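Local coordinates for protein glia-derived nexin (Homo sapiens, PDB 4DY0) that inhibits serine proteases such as thrombin, trypsin and urokinase, binds heparin, and promotes neurite extension by inhibiting thrombin, at residues A[46-51]-A[64-69]; A[206-211]-A[263-268]; A[267-272]-A[347-352]. All blocks are in the same frame, centred on the assembly; numbering follows the deposited sequence.

Contact 1 of 3, residues A[46-51]-A[64-69]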
loop_
_atom_site.group_PDB
_atom_site.type_symbol
_atom_site.label_atom_id
_atom_site.label_comp_id
_atom_site.label_asym_id
_atom_site.label_seq_id
_atom_site.Cartn_x
_atom_site.Cartn_y
_atom_site.Cartn_z
ATOM N N LEU A 46 3.749 -5.623 -15.168
ATOM C CA LEU A 46 3.003 -6.504 -16.068
ATOM C C LEU A 46 2.783 -5.888 -17.451
ATOM O O LEU A 46 2.680 -6.605 -18.442
ATOM C CB LEU A 46 1.652 -6.878 -15.453
ATOM C CG LEU A 46 1.693 -7.788 -14.227
ATOM C CD1 LEU A 46 0.297 -8.029 -13.703
ATOM C CD2 LEU A 46 2.360 -9.101 -14.574
ATOM N N GLN A 47 2.698 -4.565 -17.523
ATOM C CA GLN A 47 2.471 -3.921 -18.809
ATOM C C GLN A 47 3.679 -4.126 -19.726
ATOM O O GLN A 47 3.538 -4.230 -20.943
ATOM C CB GLN A 47 2.177 -2.435 -18.635
ATOM C CG GLN A 47 1.191 -1.905 -19.656
ATOM C CD GLN A 47 1.259 -0.401 -19.813
ATOM O OE1 GLN A 47 2.166 0.125 -20.458
ATOM N NE2 GLN A 47 0.289 0.301 -19.233
ATOM N N LEU A 48 4.860 -4.193 -19.119
ATOM C CA LEU A 48 6.105 -4.427 -19.837
ATOM C C LEU A 48 6.089 -5.715 -20.653
ATOM O O LEU A 48 6.793 -5.826 -21.657
ATOM C CB LEU A 48 7.270 -4.472 -18.843
ATOM C CG LEU A 48 8.213 -3.271 -18.702
ATOM C CD1 LEU A 48 7.615 -1.979 -19.236
ATOM C CD2 LEU A 48 8.650 -3.119 -17.247
ATOM N N GLY A 49 5.294 -6.692 -20.224
ATOM C CA GLY A 49 5.297 -8.004 -20.863
ATOM C C GLY A 49 4.047 -8.319 -21.658
ATOM O O GLY A 49 4.016 -9.287 -22.420
ATOM N N ALA A 50 3.013 -7.501 -21.483
ATOM C CA ALA A 50 1.719 -7.742 -22.125
ATOM C C ALA A 50 1.700 -7.344 -23.599
ATOM O O ALA A 50 2.530 -6.561 -24.060
ATOM C CB ALA A 50 0.605 -7.013 -21.372
ATOM N N ASP A 51 0.731 -7.887 -24.326
ATOM C CA ASP A 51 0.504 -7.524 -25.718
ATOM C C ASP A 51 -0.986 -7.681 -26.025
ATOM O O ASP A 51 -1.740 -8.194 -25.197
ATOM C CB ASP A 51 1.352 -8.405 -26.641
ATOM C CG ASP A 51 1.503 -7.823 -28.039
ATOM O OD1 ASP A 51 1.158 -6.636 -28.242
ATOM O OD2 ASP A 51 1.970 -8.556 -28.935
ATOM N N TYR A 64 -2.156 5.125 -18.948
ATOM C CA TYR A 64 -0.868 5.458 -19.553
ATOM C C TYR A 64 -0.077 4.212 -19.928
ATOM O O TYR A 64 -0.327 3.125 -19.405
ATOM C CB TYR A 64 -0.033 6.348 -18.629
ATOM C CG TYR A 64 0.355 5.708 -17.314
ATOM C CD1 TYR A 64 -0.363 5.974 -16.155
ATOM C CD2 TYR A 64 1.444 4.848 -17.228
ATOM C CE1 TYR A 64 -0.012 5.407 -14.951
ATOM C CE2 TYR A 64 1.802 4.268 -16.021
ATOM C CZ TYR A 64 1.069 4.553 -14.887
ATOM O OH TYR A 64 1.410 3.988 -13.680
ATOM N N GLY A 65 0.870 4.378 -20.843
ATOM C CA GLY A 65 1.754 3.287 -21.234
ATOM C C GLY A 65 3.122 3.468 -20.605
ATOM O O GLY A 65 3.627 4.590 -20.515
ATOM N N VAL A 66 3.724 2.370 -20.160
ATOM C CA VAL A 66 5.037 2.437 -19.532
ATOM C C VAL A 66 6.097 2.925 -20.517
ATOM O O VAL A 66 6.943 3.747 -20.167
ATOM C CB VAL A 66 5.459 1.086 -18.940
ATOM C CG1 VAL A 66 6.870 1.176 -18.384
ATOM C CG2 VAL A 66 4.490 0.669 -17.853
ATOM N N ASN A 67 6.048 2.414 -21.745
ATOM C CA ASN A 67 6.928 2.889 -22.809
ATOM C C ASN A 67 6.677 4.366 -23.072
ATOM O O ASN A 67 5.594 4.743 -23.514
ATOM C CB ASN A 67 6.694 2.107 -24.104
ATOM C CG ASN A 67 7.302 0.720 -24.073
ATOM O OD1 ASN A 67 7.732 0.235 -23.028
ATOM N ND2 ASN A 67 7.337 0.069 -25.230
ATOM N N GLY A 68 7.671 5.202 -22.798
ATOM C CA GLY A 68 7.520 6.633 -23.022
ATOM C C GLY A 68 7.179 7.401 -21.762
ATOM O O GLY A 68 6.986 8.614 -21.795
ATOM N N VAL A 69 7.098 6.692 -20.644
ATOM C CA VAL A 69 6.951 7.341 -19.348
ATOM C C VAL A 69 7.875 6.671 -18.338
ATOM O O VAL A 69 8.026 7.138 -17.212
ATOM C CB VAL A 69 5.486 7.316 -18.862
ATOM C CG1 VAL A 69 5.416 7.494 -17.358
ATOM C CG2 VAL A 69 4.682 8.397 -19.565
#

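Contact 2 of 3, residues A[206-211]-A[263-268]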
loop_
_atom_site.group_PDB
_atom_site.type_symbol
_atom_site.label_atom_id
_atom_site.label_comp_id
_atom_site.label_asym_id
_atom_site.label_seq_id
_atom_site.Cartn_x
_atom_site.Cartn_y
_atom_site.Cartn_z
ATOM N N VAL A 206 2.306 20.261 18.603
ATOM C CA VAL A 206 1.668 20.928 17.475
ATOM C C VAL A 206 1.633 20.010 16.257
ATOM O O VAL A 206 2.662 19.501 15.819
ATOM C CB VAL A 206 2.381 22.257 17.107
ATOM C CG1 VAL A 206 1.652 22.962 15.968
ATOM C CG2 VAL A 206 2.474 23.174 18.323
ATOM N N PHE A 207 0.438 19.791 15.723
ATOM C CA PHE A 207 0.262 18.975 14.529
ATOM C C PHE A 207 -0.762 19.629 13.618
ATOM O O PHE A 207 -1.703 20.274 14.088
ATOM C CB PHE A 207 -0.234 17.572 14.894
ATOM C CG PHE A 207 0.790 16.719 15.586
ATOM C CD1 PHE A 207 1.834 16.153 14.874
ATOM C CD2 PHE A 207 0.697 16.472 16.946
ATOM C CE1 PHE A 207 2.777 15.363 15.508
ATOM C CE2 PHE A 207 1.632 15.682 17.586
ATOM C CZ PHE A 207 2.675 15.124 16.865
ATOM N N ARG A 208 -0.578 19.462 12.314
ATOM C CA ARG A 208 -1.579 19.900 11.358
ATOM C C ARG A 208 -2.785 18.972 11.438
ATOM O O ARG A 208 -2.648 17.750 11.387
ATOM C CB ARG A 208 -0.995 19.921 9.944
ATOM C CG ARG A 208 -0.119 21.140 9.670
ATOM C CD ARG A 208 0.877 20.895 8.542
ATOM N NE ARG A 208 0.227 20.428 7.320
ATOM C CZ ARG A 208 -0.303 21.229 6.403
ATOM N NH1 ARG A 208 -0.873 20.714 5.322
ATOM N NH2 ARG A 208 -0.265 22.547 6.566
ATOM N N CYS A 209 -3.968 19.547 11.598
ATOM C CA CYS A 209 -5.175 18.737 11.620
ATOM C C CYS A 209 -6.407 19.540 11.275
ATOM O O CYS A 209 -6.354 20.760 11.147
ATOM C CB CYS A 209 -5.351 18.046 12.973
ATOM S SG CYS A 209 -5.227 19.139 14.386
ATOM N N GLY A 210 -7.470 18.796 11.056
ATOM C CA GLY A 210 -8.763 19.225 10.594
ATOM C C GLY A 210 -9.973 18.314 10.644
ATOM O O GLY A 210 -9.926 17.258 11.121
ATOM N N SER A 211 -11.083 18.838 10.162
ATOM C CA SER A 211 -12.323 18.143 9.888
ATOM C C SER A 211 -13.038 18.579 8.653
ATOM O O SER A 211 -12.964 19.677 8.273
ATOM C CB SER A 211 -13.290 18.256 11.006
ATOM O OG SER A 211 -12.836 19.111 11.943
ATOM N N SER A 263 -5.646 21.504 2.209
ATOM C CA SER A 263 -6.081 22.898 2.221
ATOM C C SER A 263 -7.054 23.200 3.360
ATOM O O SER A 263 -7.624 24.290 3.428
ATOM C CB SER A 263 -6.698 23.284 0.872
ATOM O OG SER A 263 -7.717 22.374 0.503
ATOM N N ILE A 264 -7.241 22.232 4.251
ATOM C CA ILE A 264 -8.087 22.432 5.423
ATOM C C ILE A 264 -7.281 22.363 6.713
ATOM O O ILE A 264 -7.597 23.046 7.689
ATOM C CB ILE A 264 -9.205 21.386 5.504
ATOM C CG1 ILE A 264 -10.106 21.462 4.273
ATOM C CG2 ILE A 264 -10.011 21.577 6.782
ATOM C CD1 ILE A 264 -11.150 20.357 4.224
ATOM N N MET A 265 -6.247 21.525 6.711
ATOM C CA MET A 265 -5.399 21.337 7.883
ATOM C C MET A 265 -4.628 22.602 8.213
ATOM O O MET A 265 -4.030 23.224 7.337
ATOM C CB MET A 265 -4.395 20.208 7.650
ATOM C CG MET A 265 -5.010 18.846 7.459
ATOM S SD MET A 265 -3.747 17.559 7.381
ATOM C CE MET A 265 -2.695 18.204 6.083
ATOM N N VAL A 266 -4.649 22.976 9.484
ATOM C CA VAL A 266 -3.804 24.046 9.986
ATOM C C VAL A 266 -3.110 23.511 11.220
ATOM O O VAL A 266 -3.672 22.680 11.938
ATOM C CB VAL A 266 -4.619 25.292 10.378
ATOM C CG1 VAL A 266 -5.193 25.959 9.144
ATOM C CG2 VAL A 266 -5.719 24.919 11.367
ATOM N N PRO A 267 -1.880 23.971 11.469
ATOM C CA PRO A 267 -1.187 23.484 12.650
ATOM C C PRO A 267 -1.925 23.918 13.914
ATOM O O PRO A 267 -2.471 25.019 13.963
ATOM C CB PRO A 267 0.185 24.171 12.566
ATOM C CG PRO A 267 0.334 24.586 11.137
ATOM C CD PRO A 267 -1.055 24.888 10.664
ATOM N N LYS A 268 -1.951 23.053 14.922
ATOM C CA LYS A 268 -2.489 23.433 16.221
ATOM C C LYS A 268 -2.032 22.496 17.334
ATOM O O LYS A 268 -1.654 21.348 17.087
ATOM C CB LYS A 268 -4.018 23.542 16.184
ATOM C CG LYS A 268 -4.752 22.218 16.083
ATOM C CD LYS A 268 -6.256 22.431 15.932
ATOM C CE LYS A 268 -6.588 23.194 14.652
ATOM N NZ LYS A 268 -8.059 23.310 14.430
#

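Contact 3 of 3, residues A[267-272]-A[347-352]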
loop_
_atom_site.group_PDB
_atom_site.type_symbol
_atom_site.label_atom_id
_atom_site.label_comp_id
_atom_site.label_asym_id
_atom_site.label_seq_id
_atom_site.Cartn_x
_atom_site.Cartn_y
_atom_site.Cartn_z
ATOM N N PRO A 267 -1.880 23.971 11.469
ATOM C CA PRO A 267 -1.187 23.484 12.650
ATOM C C PRO A 267 -1.925 23.918 13.914
ATOM O O PRO A 267 -2.471 25.019 13.963
ATOM C CB PRO A 267 0.185 24.171 12.566
ATOM C CG PRO A 267 0.334 24.586 11.137
ATOM C CD PRO A 267 -1.055 24.888 10.664
ATOM N N LYS A 268 -1.951 23.053 14.922
ATOM C CA LYS A 268 -2.489 23.433 16.221
ATOM C C LYS A 268 -2.032 22.496 17.334
ATOM O O LYS A 268 -1.654 21.348 17.087
ATOM C CB LYS A 268 -4.018 23.542 16.184
ATOM C CG LYS A 268 -4.752 22.218 16.083
ATOM C CD LYS A 268 -6.256 22.431 15.932
ATOM C CE LYS A 268 -6.588 23.194 14.652
ATOM N NZ LYS A 268 -8.059 23.310 14.430
ATOM N N ARG A 269 -2.051 23.012 18.557
ATOM C CA ARG A 269 -1.632 22.272 19.736
ATOM C C ARG A 269 -2.680 21.218 20.060
ATOM O O ARG A 269 -3.847 21.551 20.282
ATOM C CB ARG A 269 -1.468 23.248 20.900
ATOM C CG ARG A 269 -0.880 22.662 22.167
ATOM C CD ARG A 269 -0.351 23.778 23.062
ATOM N NE ARG A 269 -0.530 23.483 24.482
ATOM C CZ ARG A 269 -1.598 23.841 25.191
ATOM N NH1 ARG A 269 -2.592 24.512 24.617
ATOM N NH2 ARG A 269 -1.676 23.529 26.479
ATOM N N VAL A 270 -2.268 19.951 20.081
ATOM C CA VAL A 270 -3.205 18.840 20.252
ATOM C C VAL A 270 -2.661 17.721 21.131
ATOM O O VAL A 270 -1.485 17.373 21.046
ATOM C CB VAL A 270 -3.564 18.199 18.900
ATOM C CG1 VAL A 270 -4.876 17.442 19.012
ATOM C CG2 VAL A 270 -3.644 19.251 17.810
ATOM N N GLN A 271 -3.528 17.157 21.971
ATOM C CA GLN A 271 -3.215 15.919 22.676
ATOM C C GLN A 271 -3.506 14.730 21.767
ATOM O O GLN A 271 -4.667 14.394 21.526
ATOM C CB GLN A 271 -4.028 15.800 23.965
ATOM C CG GLN A 271 -3.253 16.132 25.234
ATOM C CD GLN A 271 -2.263 15.044 25.621
ATOM O OE1 GLN A 271 -1.493 15.202 26.565
ATOM N NE2 GLN A 271 -2.285 13.933 24.893
ATOM N N VAL A 272 -2.452 14.105 21.254
ATOM C CA VAL A 272 -2.599 12.965 20.356
ATOM C C VAL A 272 -2.513 11.658 21.125
ATOM O O VAL A 272 -1.620 11.470 21.948
ATOM C CB VAL A 272 -1.521 12.958 19.257
ATOM C CG1 VAL A 272 -1.725 11.772 18.325
ATOM C CG2 VAL A 272 -1.548 14.267 18.476
ATOM N N SER A 347 -6.043 28.107 26.866
ATOM C CA SER A 347 -7.340 27.465 26.910
ATOM C C SER A 347 -7.174 26.018 26.560
ATOM O O SER A 347 -6.201 25.652 25.990
ATOM C CB SER A 347 -8.317 28.125 25.953
ATOM O OG SER A 347 -7.710 28.601 24.794
ATOM N N SER A 348 -8.111 25.185 26.928
ATOM C CA SER A 348 -7.957 23.772 26.689
ATOM C C SER A 348 -7.782 23.311 25.263
ATOM O O SER A 348 -8.569 23.588 24.396
ATOM C CB SER A 348 -9.144 23.040 27.263
ATOM N N PRO A 349 -6.726 22.551 25.077
ATOM C CA PRO A 349 -6.368 21.987 23.799
ATOM C C PRO A 349 -7.312 20.922 23.400
ATOM O O PRO A 349 -7.773 20.169 24.191
ATOM C CB PRO A 349 -5.030 21.356 24.080
ATOM C CG PRO A 349 -5.006 21.153 25.409
ATOM C CD PRO A 349 -5.744 22.194 26.076
ATOM N N PRO A 350 -7.568 20.869 22.132
ATOM C CA PRO A 350 -8.393 19.802 21.569
ATOM C C PRO A 350 -7.673 18.454 21.614
ATOM O O PRO A 350 -6.444 18.406 21.713
ATOM C CB PRO A 350 -8.606 20.249 20.119
ATOM C CG PRO A 350 -7.438 21.141 19.822
ATOM C CD PRO A 350 -7.116 21.831 21.112
ATOM N N TRP A 351 -8.438 17.371 21.553
ATOM C CA TRP A 351 -7.868 16.029 21.592
ATOM C C TRP A 351 -8.057 15.316 20.264
ATOM O O TRP A 351 -9.051 15.530 19.571
ATOM C CB TRP A 351 -8.507 15.213 22.716
ATOM C CG TRP A 351 -8.101 15.669 24.078
ATOM C CD1 TRP A 351 -8.311 16.903 24.622
ATOM C CD2 TRP A 351 -7.415 14.903 25.073
ATOM N NE1 TRP A 351 -7.795 16.953 25.895
ATOM C CE2 TRP A 351 -7.239 15.736 26.196
ATOM C CE3 TRP A 351 -6.930 13.593 25.125
ATOM C CZ2 TRP A 351 -6.600 15.303 27.357
ATOM C CZ3 TRP A 351 -6.294 13.163 26.281
ATOM C CH2 TRP A 351 -6.136 14.017 27.380
ATOM N N PHE A 352 -7.081 14.488 19.903
ATOM C CA PHE A 352 -7.224 13.591 18.768
ATOM C C PHE A 352 -6.933 12.172 19.245
ATOM O O PHE A 352 -5.781 11.729 19.261
ATOM C CB PHE A 352 -6.290 13.985 17.630
ATOM C CG PHE A 352 -6.663 13.378 16.301
ATOM C CD1 PHE A 352 -7.338 14.123 15.347
ATOM C CD2 PHE A 352 -6.343 12.061 16.010
ATOM C CE1 PHE A 352 -7.683 13.569 14.125
ATOM C CE2 PHE A 352 -6.687 11.501 14.788
ATOM C CZ PHE A 352 -7.356 12.257 13.845
#

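Contact 1 of 3, residues A[46-51]-A[64-69]
The carboxamide of Gln-47 grips the backbone of Tyr-64 and Val-66 with both of its polar atoms. Its OE1 accepts the N-H of Val-66 at 2.7 Å. This bond is nearly straight, 168° at the hydrogen, but the donor is tilted 27° from the plane of the amide carbonyl. The other polar atom, NE2, gives a hydrogen to the carbonyl oxygen of Tyr-64 at 2.9 Å. That oxygen lies almost in the amide plane of Gln-47. Extended beyond CG, the side chain carries its amide to the backbone of 64-66. Two bonds, one to each polar atom, fix the rotation of the amide and hold it against Gly-65, whose CA is 3.3 Å from Gln-47 OE1.

Apolar contact is smaller and centres on Val-66. CG1 of Val-66, anti to its backbone N (chi1 176°), meets Leu-48 CD1 at 3.4 Å. The two side chains cross at about a right angle. CG2, the other branch of Val-66, turns to the Gln-47 amide and lies 3.5 Å from OE1.

The contact joins the C-terminal part of helix 36-47 and the turn after it to the loop between helices 52-62 and 70-81 of the serpin fold. Gln-47 also packs on Lys-55 and Met-62 of helix 52-62. Leu-48 rests on Phe-107, Asn-111 and Phe-115 of helix 105-115, while Tyr-64 lies on Leu-8 and Leu-11 of helix 5-26.

Contact 2 of 3, residues A[206-211]-A[263-268]
The backbone N of Phe-207 donates to the carbonyl oxygen of Lys-268 at 2.9 Å. Lys-268 N returns a bond of the same length to Phe-207 O. These bonds make Phe-207 and Lys-268 a hydrogen-bonded pair of an antiparallel beta ladder between strands 195-213 and 266-284, part of sheet C of the serpin fold. Cys-209 and Val-266 form the next such pair, with longer bonds: Cys-209 N reaches Val-266 O at 3.2 Å. Between them Arg-208 faces Pro-267 as a non-hydrogen-bonded pair. The two short segments run 137° apart, well off strictly antiparallel.

Arg-208 and Pro-267 lie side by side on one face, pointing the same way, with their CG atoms 3.8 Å apart. The arginine chain bends at chi3 (54°). The Arg-208 and Met-265 side chains cross at about a right angle, and Met-265 CB lies over one face of the guanidinium, toward the rim. NE of Arg-208 forms a salt bridge with Glu-224 on strand 219-226, which pairs with strand 195-213. Two residues before Arg-208, Val-206 CG1 meets Pro-267 CB at 3.9 Å.

Phe-207, Cys-209, Val-266 and Lys-268 point to the other face. Phe-207 and Cys-209 are buried there and both pack on Ile-223. SG of Cys-209 sits between its backbone N and carbonyl carbon (chi1 51°). From there it touches the aliphatic part of the lysine, 3.5 Å from Lys-268 CG and 3.8 Å from Lys-268 CD.

Contact 3 of 3, residues A[267-272]-A[347-352]
Gln-271 lays its side chain along the indole of Trp-351. CB comes first, over one face of the ring. It sits 3.8 Å from the centroid of the six-membered ring of Trp-351, close to the ring normal, a CH-pi contact. The chain then bends at chi2 (-74°). CG moves along the same face and lies 4.0 Å from Trp-351 CZ2. At the tip the amide plane is turned 19° from the ring plane, so the two flat groups are nearly parallel.

The backbones beneath form a parallel pair, with Gln-271 beside Trp-351 and Val-272 beside Phe-352. Gln-271 uses both backbone polar groups. Its N donates to Pro-350 O at 3.2 Å, in the plane of that carbonyl. Its O accepts Phe-352 N at 2.9 Å through an almost straight bond of 176°. Phe-352 bonds onward to Ile-273.

Val-270 turns the other way from Gln-271. Its CG1 reaches Pro-350 O at 3.3 Å and also touches Phe-352 CB. Before the pairing starts, Pro-349 CB lies over one face of the Arg-269 guanidinium, 4.0 Å from NH1. Ser-347 O lies at the edge of the same guanidinium, too far for a hydrogen bond. CD of Pro-350 packs 3.4 Å from Arg-269 O.

Ser-347 belongs to the predicted reactive bond with Arg-346, consistent with this segment being the C-terminal flank of the serpin reactive centre loop. Pro-349 and Pro-350 have no N-H to give; the first backbone bond across the two segments is the one accepted by Pro-350 O.

Overall arrangement
Contacts 2 and 3 are neighbours on strand 266-284 and share Pro-267 and Lys-268. Their centres are 10 Å apart. The strand pairs antiparallel with 195-213 on one side and parallel with 351-353 on the other. Phe-207 CD2 of contact 2 touches Val-272 CG2 of contact 3 at 3.5 Å. Contact 3 holds Ser-347 of the predicted reactive bond, and the Lys-268 side chain is about 11 Å from that of Ser-347. Contact 1 lies across the chain's centre from contact 3, with centres 47 Å apart. In contact 1 the Val-66 side chain is about 12 Å from a sulfated glucosamine unit of the bound heparin.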